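PDB 3OKG: restriction endonuclease S subunits from Thermoanaerobacter tengcongensis, which probably binds DNA as the specificity subunit of a type I restriction-modification enzyme, forming a methyltransferase together with M polypeptides. Local coordinates for residues P130-L133 and F134-R138; R179-A182 and K183-L187; L399-A402 and I403-K406. All blocks are in the same frame, centred on the assembly; numbering follows the deposited sequence.

Contact 1: P130-L133 and F134-R138; sequences PEFL and FHLCR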
ATOM      1  N   PRO A 130       5.630  23.633  22.200  1.00 18.83           N
ATOM      2  CA  PRO A 130       4.424  22.896  21.777  1.00 18.72           C
ATOM      3  C   PRO A 130       4.693  21.919  20.624  1.00 18.73           C
ATOM      4  O   PRO A 130       4.208  20.803  20.654  1.00 15.23           O
ATOM      5  CB  PRO A 130       3.456  24.015  21.326  1.00 21.13           C
ATOM      6  CG  PRO A 130       3.834  25.212  22.218  1.00 24.19           C
ATOM      7  CD  PRO A 130       5.352  25.061  22.485  1.00 20.59           C
ATOM      8  N   GLU A 131       5.448  22.340  19.618  1.00 15.51           N
ATOM      9  CA  GLU A 131       5.666  21.481  18.455  1.00 17.67           C
ATOM     10  C   GLU A 131       6.492  20.254  18.845  1.00 18.71           C
ATOM     11  O   GLU A 131       6.333  19.174  18.249  1.00 17.66           O
ATOM     12  CB  GLU A 131       6.395  22.251  17.338  1.00 19.26           C
ATOM     13  CG  GLU A 131       5.539  23.312  16.623  1.00 22.83           C
ATOM     14  CD  GLU A 131       5.271  24.594  17.447  1.00 39.59           C
ATOM     15  OE1 GLU A 131       4.411  25.386  16.991  1.00 31.27           O
ATOM     16  OE2 GLU A 131       5.897  24.829  18.527  1.00 23.93           O
ATOM     17  N   PHE A 132       7.380  20.449  19.820  1.00 16.01           N
ATOM     18  CA  PHE A 132       8.185  19.329  20.320  1.00 16.67           C
ATOM     19  C   PHE A 132       7.279  18.349  21.054  1.00 19.25           C
ATOM     20  O   PHE A 132       7.336  17.139  20.818  1.00 18.02           O
ATOM     21  CB  PHE A 132       9.344  19.817  21.207  1.00 17.70           C
ATOM     22  CG  PHE A 132      10.286  18.710  21.617  1.00 19.03           C
ATOM     23  CD1 PHE A 132      11.258  18.258  20.741  1.00 18.46           C
ATOM     24  CD2 PHE A 132      10.172  18.112  22.863  1.00 20.45           C
ATOM     25  CE1 PHE A 132      12.127  17.231  21.109  1.00 18.62           C
ATOM     26  CE2 PHE A 132      11.032  17.080  23.247  1.00 22.16           C
ATOM     27  CZ  PHE A 132      12.011  16.643  22.369  1.00 16.54           C
ATOM     28  N   LEU A 133       6.420  18.852  21.939  1.00 13.59           N
ATOM     29  CA  LEU A 133       5.435  17.960  22.589  1.00 13.67           C
ATOM     30  C   LEU A 133       4.538  17.212  21.588  1.00 15.71           C
ATOM     31  O   LEU A 133       4.214  16.027  21.766  1.00 17.74           O
ATOM     32  CB  LEU A 133       4.577  18.714  23.628  1.00 15.26           C
ATOM     33  CG  LEU A 133       5.357  19.365  24.783  1.00 15.94           C
ATOM     34  CD1 LEU A 133       4.375  19.893  25.817  1.00 17.60           C
ATOM     35  CD2 LEU A 133       6.298  18.329  25.461  1.00 16.92           C
ATOM     36  N   PHE A 134       4.094  17.916  20.551  1.00 19.50           N
ATOM     37  CA  PHE A 134       3.241  17.291  19.539  1.00 15.01           C
ATOM     38  C   PHE A 134       3.957  16.066  18.964  1.00 17.51           C
ATOM     39  O   PHE A 134       3.422  14.959  18.961  1.00 17.39           O
ATOM     40  CB  PHE A 134       2.994  18.299  18.402  1.00 14.59           C
ATOM     41  CG  PHE A 134       2.417  17.680  17.155  1.00 18.47           C
ATOM     42  CD1 PHE A 134       1.252  16.914  17.211  1.00 18.77           C
ATOM     43  CD2 PHE A 134       3.030  17.868  15.925  1.00 21.49           C
ATOM     44  CE1 PHE A 134       0.688  16.354  16.042  1.00 17.04           C
ATOM     45  CE2 PHE A 134       2.475  17.294  14.750  1.00 24.02           C
ATOM     46  CZ  PHE A 134       1.306  16.519  14.841  1.00 24.80           C
ATOM     47  N   HIS A 135       5.168  16.268  18.459  1.00 15.07           N
ATOM     48  CA  HIS A 135       5.873  15.144  17.817  1.00 16.95           C
ATOM     49  C   HIS A 135       6.226  14.030  18.784  1.00 17.99           C
ATOM     50  O   HIS A 135       6.089  12.855  18.487  1.00 18.70           O
ATOM     51  CB  HIS A 135       7.120  15.645  17.090  1.00 22.31           C
ATOM     52  CG  HIS A 135       6.799  16.388  15.844  1.00 17.47           C
ATOM     53  ND1 HIS A 135       6.269  15.770  14.736  1.00 17.44           N
ATOM     54  CD2 HIS A 135       6.954  17.696  15.510  1.00 20.50           C
ATOM     55  CE1 HIS A 135       6.087  16.663  13.777  1.00 25.04           C
ATOM     56  NE2 HIS A 135       6.498  17.841  14.223  1.00 20.77           N
ATOM     57  N   LEU A 136       6.629  14.428  19.986  1.00 19.27           N
ATOM     58  CA  LEU A 136       6.895  13.484  21.062  1.00 18.37           C
ATOM     59  C   LEU A 136       5.664  12.637  21.376  1.00 22.13           C
ATOM     60  O   LEU A 136       5.758  11.414  21.478  1.00 17.36           O
ATOM     61  CB  LEU A 136       7.359  14.223  22.319  1.00 22.90           C
ATOM     62  CG  LEU A 136       8.068  13.377  23.379  1.00 41.78           C
ATOM     63  CD1 LEU A 136       9.152  12.519  22.746  1.00 31.08           C
ATOM     64  CD2 LEU A 136       8.649  14.261  24.473  1.00 23.97           C
ATOM     65  N   CYS A 137       4.509  13.283  21.529  1.00 16.64           N
ATOM     66  CA  CYS A 137       3.284  12.558  21.835  1.00 17.31           C
ATOM     67  C   CYS A 137       2.811  11.619  20.743  1.00 16.21           C
ATOM     68  O   CYS A 137       2.032  10.704  21.009  1.00 20.84           O
ATOM     69  CB  CYS A 137       2.160  13.524  22.211  1.00 21.69           C
ATOM     70  SG  CYS A 137       2.470  14.226  23.830  1.00 27.78           S
ATOM     71  N   ARG A 138       3.251  11.842  19.508  1.00 17.47           N
ATOM     72  CA  ARG A 138       2.911  10.898  18.443  1.00 14.86           C
ATOM     73  C   ARG A 138       3.767   9.633  18.436  1.00 15.36           C
ATOM     74  O   ARG A 138       3.505   8.707  17.650  1.00 17.84           O
ATOM     75  CB  ARG A 138       2.998  11.604  17.083  1.00 20.13           C
ATOM     76  CG  ARG A 138       1.843  12.577  16.943  1.00 16.83           C
ATOM     77  CD  ARG A 138       1.641  13.066  15.561  1.00 26.38           C
ATOM     78  NE  ARG A 138       1.561  12.012  14.561  1.00 20.81           N
ATOM     79  CZ  ARG A 138       0.451  11.426  14.135  1.00 25.07           C
ATOM     80  NH1 ARG A 138      -0.728  11.745  14.641  1.00 22.40           N
ATOM     81  NH2 ARG A 138       0.537  10.510  13.187  1.00 21.49           N
TER

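Contact 2: R179-A182 and K183-L187; sequences RIVA and KVEAL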
ATOM      1  N   ARG A 179      15.201  22.666  17.028  1.00 22.31           N
ATOM      2  CA  ARG A 179      16.004  22.102  15.948  1.00 22.45           C
ATOM      3  C   ARG A 179      15.472  20.726  15.542  1.00 21.63           C
ATOM      4  O   ARG A 179      15.318  20.413  14.359  1.00 20.80           O
ATOM      5  CB  ARG A 179      17.447  21.949  16.413  1.00 21.56           C
ATOM      6  CG  ARG A 179      18.350  21.468  15.306  1.00 37.15           C
ATOM      7  CD  ARG A 179      19.723  21.076  15.832  1.00 49.33           C
ATOM      8  NE  ARG A 179      20.399  20.229  14.860  1.00 55.36           N
ATOM      9  CZ  ARG A 179      20.480  18.910  14.957  1.00 47.71           C
ATOM     10  NH1 ARG A 179      19.955  18.287  16.006  1.00 41.19           N
ATOM     11  NH2 ARG A 179      21.102  18.220  14.015  1.00 55.21           N
ATOM     12  N   ILE A 180      15.201  19.897  16.543  1.00 18.88           N
ATOM     13  CA  ILE A 180      14.621  18.580  16.270  1.00 18.36           C
ATOM     14  C   ILE A 180      13.277  18.665  15.546  1.00 19.59           C
ATOM     15  O   ILE A 180      13.012  17.886  14.653  1.00 21.10           O
ATOM     16  CB  ILE A 180      14.466  17.775  17.580  1.00 18.24           C
ATOM     17  CG1 ILE A 180      15.856  17.429  18.129  1.00 20.17           C
ATOM     18  CG2 ILE A 180      13.596  16.481  17.331  1.00 17.65           C
ATOM     19  CD1 ILE A 180      15.881  16.875  19.534  1.00 24.42           C
ATOM     20  N   VAL A 181      12.410  19.586  15.953  1.00 18.04           N
ATOM     21  CA  VAL A 181      11.129  19.755  15.258  1.00 17.52           C
ATOM     22  C   VAL A 181      11.329  20.041  13.769  1.00 23.03           C
ATOM     23  O   VAL A 181      10.629  19.483  12.882  1.00 20.59           O
ATOM     24  CB  VAL A 181      10.331  20.934  15.881  1.00 15.51           C
ATOM     25  CG1 VAL A 181       9.184  21.342  14.956  1.00 19.00           C
ATOM     26  CG2 VAL A 181       9.824  20.564  17.285  1.00 19.22           C
ATOM     27  N   ALA A 182      12.289  20.911  13.473  1.00 18.87           N
ATOM     28  CA  ALA A 182      12.551  21.263  12.085  1.00 23.78           C
ATOM     29  C   ALA A 182      13.051  20.050  11.284  1.00 19.77           C
ATOM     30  O   ALA A 182      12.642  19.849  10.139  1.00 19.29           O
ATOM     31  CB  ALA A 182      13.565  22.448  11.988  1.00 23.28           C
ATOM     32  N   LYS A 183      13.922  19.252  11.895  1.00 22.01           N
ATOM     33  CA  LYS A 183      14.493  18.096  11.201  1.00 20.99           C
ATOM     34  C   LYS A 183      13.437  17.030  10.972  1.00 17.39           C
ATOM     35  O   LYS A 183      13.374  16.432   9.904  1.00 22.22           O
ATOM     36  CB  LYS A 183      15.631  17.469  12.011  1.00 18.84           C
ATOM     37  CG  LYS A 183      16.822  18.389  12.252  1.00 31.06           C
ATOM     38  CD  LYS A 183      17.652  18.579  10.984  1.00 55.65           C
ATOM     39  CE  LYS A 183      19.023  19.194  11.292  1.00 66.18           C
ATOM     40  NZ  LYS A 183      19.964  19.079  10.134  1.00 77.38           N
ATOM     41  N   VAL A 184      12.598  16.796  11.977  1.00 19.61           N
ATOM     42  CA  VAL A 184      11.524  15.808  11.831  1.00 17.46           C
ATOM     43  C   VAL A 184      10.565  16.191  10.713  1.00 22.82           C
ATOM     44  O   VAL A 184      10.220  15.371   9.848  1.00 21.64           O
ATOM     45  CB  VAL A 184      10.744  15.663  13.155  1.00 17.70           C
ATOM     46  CG1 VAL A 184       9.388  14.992  12.909  1.00 24.83           C
ATOM     47  CG2 VAL A 184      11.595  14.913  14.207  1.00 17.51           C
ATOM     48  N   GLU A 185      10.130  17.452  10.708  1.00 17.06           N
ATOM     49  CA  GLU A 185       9.210  17.899   9.676  1.00 16.42           C
ATOM     50  C   GLU A 185       9.826  17.858   8.264  1.00 22.19           C
ATOM     51  O   GLU A 185       9.157  17.495   7.307  1.00 18.94           O
ATOM     52  CB  GLU A 185       8.586  19.274  10.059  1.00 20.52           C
ATOM     53  CG  GLU A 185       7.740  19.083  11.379  1.00 21.38           C
ATOM     54  CD  GLU A 185       7.084  20.356  11.948  1.00 44.04           C
ATOM     55  OE1 GLU A 185       7.353  21.450  11.427  1.00 25.09           O
ATOM     56  OE2 GLU A 185       6.302  20.262  12.939  1.00 27.41           O
ATOM     57  N   ALA A 186      11.100  18.197   8.141  1.00 22.65           N
ATOM     58  CA  ALA A 186      11.755  18.121   6.843  1.00 23.80           C
ATOM     59  C   ALA A 186      11.863  16.689   6.351  1.00 19.46           C
ATOM     60  O   ALA A 186      11.602  16.403   5.168  1.00 23.96           O
ATOM     61  CB  ALA A 186      13.127  18.795   6.883  1.00 24.66           C
ATOM     62  N   LEU A 187      12.260  15.779   7.239  1.00 22.18           N
ATOM     63  CA  LEU A 187      12.316  14.366   6.873  1.00 21.54           C
ATOM     64  C   LEU A 187      10.964  13.829   6.406  1.00 27.45           C
ATOM     65  O   LEU A 187      10.889  13.111   5.405  1.00 19.43           O
ATOM     66  CB  LEU A 187      12.808  13.525   8.062  1.00 21.28           C
ATOM     67  CG  LEU A 187      14.206  12.912   8.126  1.00 46.86           C
ATOM     68  CD1 LEU A 187      15.178  13.572   7.181  1.00 47.04           C
ATOM     69  CD2 LEU A 187      14.727  12.941   9.579  1.00 37.63           C
TER

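Contact 3: L399-A402 and I403-K406; sequences LEQA and ILDK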
ATOM      1  N   LEU A 399       6.804   5.121   8.916  1.00 21.44           N
ATOM      2  CA  LEU A 399       7.993   5.909   8.611  1.00 17.46           C
ATOM      3  C   LEU A 399       8.110   7.065   9.581  1.00 18.89           C
ATOM      4  O   LEU A 399       9.211   7.428   9.984  1.00 17.29           O
ATOM      5  CB  LEU A 399       7.958   6.469   7.183  1.00 17.19           C
ATOM      6  CG  LEU A 399       7.909   5.489   6.009  1.00 34.54           C
ATOM      7  CD1 LEU A 399       8.269   6.224   4.692  1.00 29.12           C
ATOM      8  CD2 LEU A 399       8.780   4.299   6.204  1.00 29.64           C
ATOM      9  N   GLU A 400       6.976   7.674   9.933  1.00 19.01           N
ATOM     10  CA  GLU A 400       6.997   8.703  10.976  1.00 20.80           C
ATOM     11  C   GLU A 400       7.679   8.152  12.233  1.00 21.06           C
ATOM     12  O   GLU A 400       8.538   8.806  12.835  1.00 16.90           O
ATOM     13  CB  GLU A 400       5.580   9.170  11.332  1.00 22.65           C
ATOM     14  CG  GLU A 400       5.547  10.145  12.526  1.00 19.29           C
ATOM     15  CD  GLU A 400       4.114  10.592  12.881  1.00 21.95           C
ATOM     16  OE1 GLU A 400       3.153   9.815  12.643  1.00 22.13           O
ATOM     17  OE2 GLU A 400       3.955  11.716  13.404  1.00 22.75           O
ATOM     18  N   GLN A 401       7.265   6.956  12.658  1.00 18.14           N
ATOM     19  CA  GLN A 401       7.824   6.356  13.864  1.00 18.67           C
ATOM     20  C   GLN A 401       9.338   6.148  13.767  1.00 20.18           C
ATOM     21  O   GLN A 401      10.067   6.391  14.719  1.00 18.56           O
ATOM     22  CB  GLN A 401       7.132   5.016  14.163  1.00 20.19           C
ATOM     23  CG  GLN A 401       7.559   4.453  15.478  1.00 33.08           C
ATOM     24  CD  GLN A 401       7.267   5.391  16.638  1.00 32.46           C
ATOM     25  OE1 GLN A 401       6.167   5.929  16.745  1.00 19.35           O
ATOM     26  NE2 GLN A 401       8.248   5.579  17.514  1.00 30.77           N
ATOM     27  N   ALA A 402       9.821   5.712  12.606  1.00 19.32           N
ATOM     28  CA  ALA A 402      11.258   5.508  12.469  1.00 21.99           C
ATOM     29  C   ALA A 402      12.010   6.844  12.589  1.00 18.62           C
ATOM     30  O   ALA A 402      13.066   6.921  13.213  1.00 19.88           O
ATOM     31  CB  ALA A 402      11.578   4.805  11.149  1.00 16.83           C
ATOM     32  N   ILE A 403      11.430   7.910  12.060  1.00 16.98           N
ATOM     33  CA  ILE A 403      12.013   9.259  12.248  1.00 16.04           C
ATOM     34  C   ILE A 403      12.012   9.713  13.723  1.00 18.67           C
ATOM     35  O   ILE A 403      13.018  10.215  14.248  1.00 21.75           O
ATOM     36  CB  ILE A 403      11.276  10.295  11.347  1.00 16.72           C
ATOM     37  CG1 ILE A 403      11.526   9.969   9.862  1.00 18.90           C
ATOM     38  CG2 ILE A 403      11.735  11.709  11.655  1.00 17.10           C
ATOM     39  CD1 ILE A 403      10.585  10.705   8.901  1.00 18.81           C
ATOM     40  N   LEU A 404      10.888   9.517  14.400  1.00 20.52           N
ATOM     41  CA  LEU A 404      10.770   9.954  15.782  1.00 18.79           C
ATOM     42  C   LEU A 404      11.767   9.199  16.664  1.00 18.91           C
ATOM     43  O   LEU A 404      12.337   9.769  17.601  1.00 17.95           O
ATOM     44  CB  LEU A 404       9.349   9.746  16.296  1.00 16.78           C
ATOM     45  CG  LEU A 404       8.276  10.572  15.546  1.00 18.17           C
ATOM     46  CD1 LEU A 404       6.915  10.303  16.230  1.00 17.75           C
ATOM     47  CD2 LEU A 404       8.624  12.083  15.598  1.00 20.92           C
ATOM     48  N   ASP A 405      11.979   7.923  16.370  1.00 18.28           N
ATOM     49  CA  ASP A 405      12.917   7.130  17.176  1.00 22.43           C
ATOM     50  C   ASP A 405      14.316   7.726  17.118  1.00 22.25           C
ATOM     51  O   ASP A 405      15.008   7.844  18.140  1.00 23.96           O
ATOM     52  CB  ASP A 405      12.950   5.669  16.709  1.00 21.78           C
ATOM     53  CG  ASP A 405      11.734   4.892  17.168  1.00 36.57           C
ATOM     54  OD1 ASP A 405      11.028   5.370  18.090  1.00 30.34           O
ATOM     55  OD2 ASP A 405      11.472   3.813  16.607  1.00 37.83           O
ATOM     56  N   LYS A 406      14.726   8.118  15.925  1.00 24.31           N
ATOM     57  CA  LYS A 406      16.009   8.826  15.774  1.00 27.84           C
ATOM     58  C   LYS A 406      16.011  10.183  16.499  1.00 22.46           C
ATOM     59  O   LYS A 406      16.974  10.545  17.178  1.00 23.80           O
ATOM     60  CB  LYS A 406      16.304   9.080  14.296  1.00 27.61           C
ATOM     61  CG  LYS A 406      16.403   7.844  13.433  1.00 33.68           C
ATOM     62  CD  LYS A 406      16.777   8.256  12.009  1.00 45.65           C
ATOM     63  CE  LYS A 406      16.483   7.161  10.979  1.00 36.99           C
ATOM     64  NZ  LYS A 406      17.353   7.354   9.796  1.00 63.83           N
TER

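Contact 1: P130-L133 and F134-R138
C137 N gives its hydrogen to L133 O at 2.8 Å, the shortest of four successive i to i+4 bonds that make this stretch a compact two-turn helix. Beside it L136 N reaches F132 O, F134 N reaches P130 O, and H135 N reaches E131 O at 3.1 Å, the last being the straightest at its hydrogen (169°). P130 opens the helix, where its missing N-H costs no helical bond.

Around these carbonyls the side chains of the next turn settle. The SG of C137 lies 3.2 Å from L133 O, the same oxygen its own backbone N-H holds. The imidazole of H135 comes close to E131 O at its CD2, 3.2 Å away, while CD2 of F134 sits 3.8 Å above the centre of the imidazole plane and so covers one face. NE2 of H135 is hydrogen-bonded to E185 of helix 174-216.

Farther out, F132 and L136 meet at an angle, ring atom CE2 to methyl CD2, 3.9 Å apart. The F132 ring, swung anti to its own N (chi1 -174°), also packs on V181 and meets the ring of F408 with planes nearly perpendicular. L133 and L136 turn to I169 of strand 168-171.

In this mostly apolar helix, buried against its neighbours within the first DNA specificity domain, the carbonyls of P130 to L133 are each taken by an N-H one turn on, and H135 carries one polar link outward to helix 174-216.

Contact 2: R179-A182 and K183-L187
Helix 174-216, one of the two long helices of this S subunit and predicted to be coiled coil over most of its length, carries this contact through i to i+4 pairs over two and a half turns. R179 and K183 run out on its polar flank. Their chains cross at an angle, CE of K183 coming 3.6 Å from NH2 of R179, with K183 NZ only 4.1 Å from that same nitrogen. K183 gets there by folding at its second torsion (chi2 -73°), while R179 stays extended from CG to NE. The salt bridges of R179 NH1 with E176 and with the C-terminal carboxylate of L412 probably make this nearness tolerable. With an alanine here instead of R179, E176 and the terminal carboxylate would probably lose their shared cation, and the K183 chain a neighbour to lie against.

On the buried flank, I180 and V184 touch methyl to methyl, CG2 to CG2 at 4.0 Å, and V184 N bonds to I180 O (2.9 Å). Both side chains press on A407. At the edge of this flank V181 and E185 run side by side, CG1 of V181 lying 3.7 Å from OE2 of E185, the oxygen that H135 binds through NE2.

This length of helix thus presents branched aliphatic residues toward its neighbours, acidic E185 at their edge, and a basic pair with R179 held by carboxylates.

Contact 3: L399-A402 and I403-K406
E400 and L404 form the close-packed side of these two turns of helix 392-407, which lies partly in a predicted coiled-coil region and packs on helix 174-216. CG of E400 meets CD1 of L404 at 4.0 Å, the two chains crossing, and CG of L404 sits 3.2 Å from E400 O. That carbonyl also takes the backbone N-H of L404. The carboxylate of E400, carried out on an extended chain, ends in a salt bridge to R138. I403, also buried, lays CG1 3.4 Å from L399 O and packs on L187 and M188 of helix 174-216, with L399 on V191 nearby.

Toward solvent the helix is looser. The backbone bond from K406 N to A402 O is weak at 3.4 Å, and A402, D405 and K406 are all exposed. K406 drapes its aliphatic chain past A402 O, its CG being 3.5 Å away.

Between the two sides, NE2 of Q401 donates to OD1 of D405 at 2.8 Å, a bent bond (136°). The acceptor lies close to the amide plane of Q401, but the nitrogen approaches from above the carboxylate, whose plane is turned 56° from the amide. Q401 folds at its second torsion (chi2 59°) to make this reach.

NE2 is also bonded to S139 OG, and OE1 accepts from D140 N, so the Q401 amide is gripped at both ends, which probably settles its orientation.

Overall arrangement
Three helices meet here on one side of the chain's centre, their contacts 11 to 13 Å apart between centres. Contact 1, in the short helix 130-137, is the buried one; of the contacts on helices 174-216 and 392-407, contact 3 is half buried, contact 2 less so. Polar links tie segment 134-138 to both others: H135 NE2 to E185 OE2, 2.7 Å, toward contact 2, and R138 NE to E400 OE2, also 2.7 Å, toward contact 3. Contacts 2 and 3 meet through aliphatic packing, L187 CB on I403 CD1 at 3.7 Å and V184 on L404. Exposed charge appears in both longer helices, K183 and E185 in one, D405 and K406 in the other.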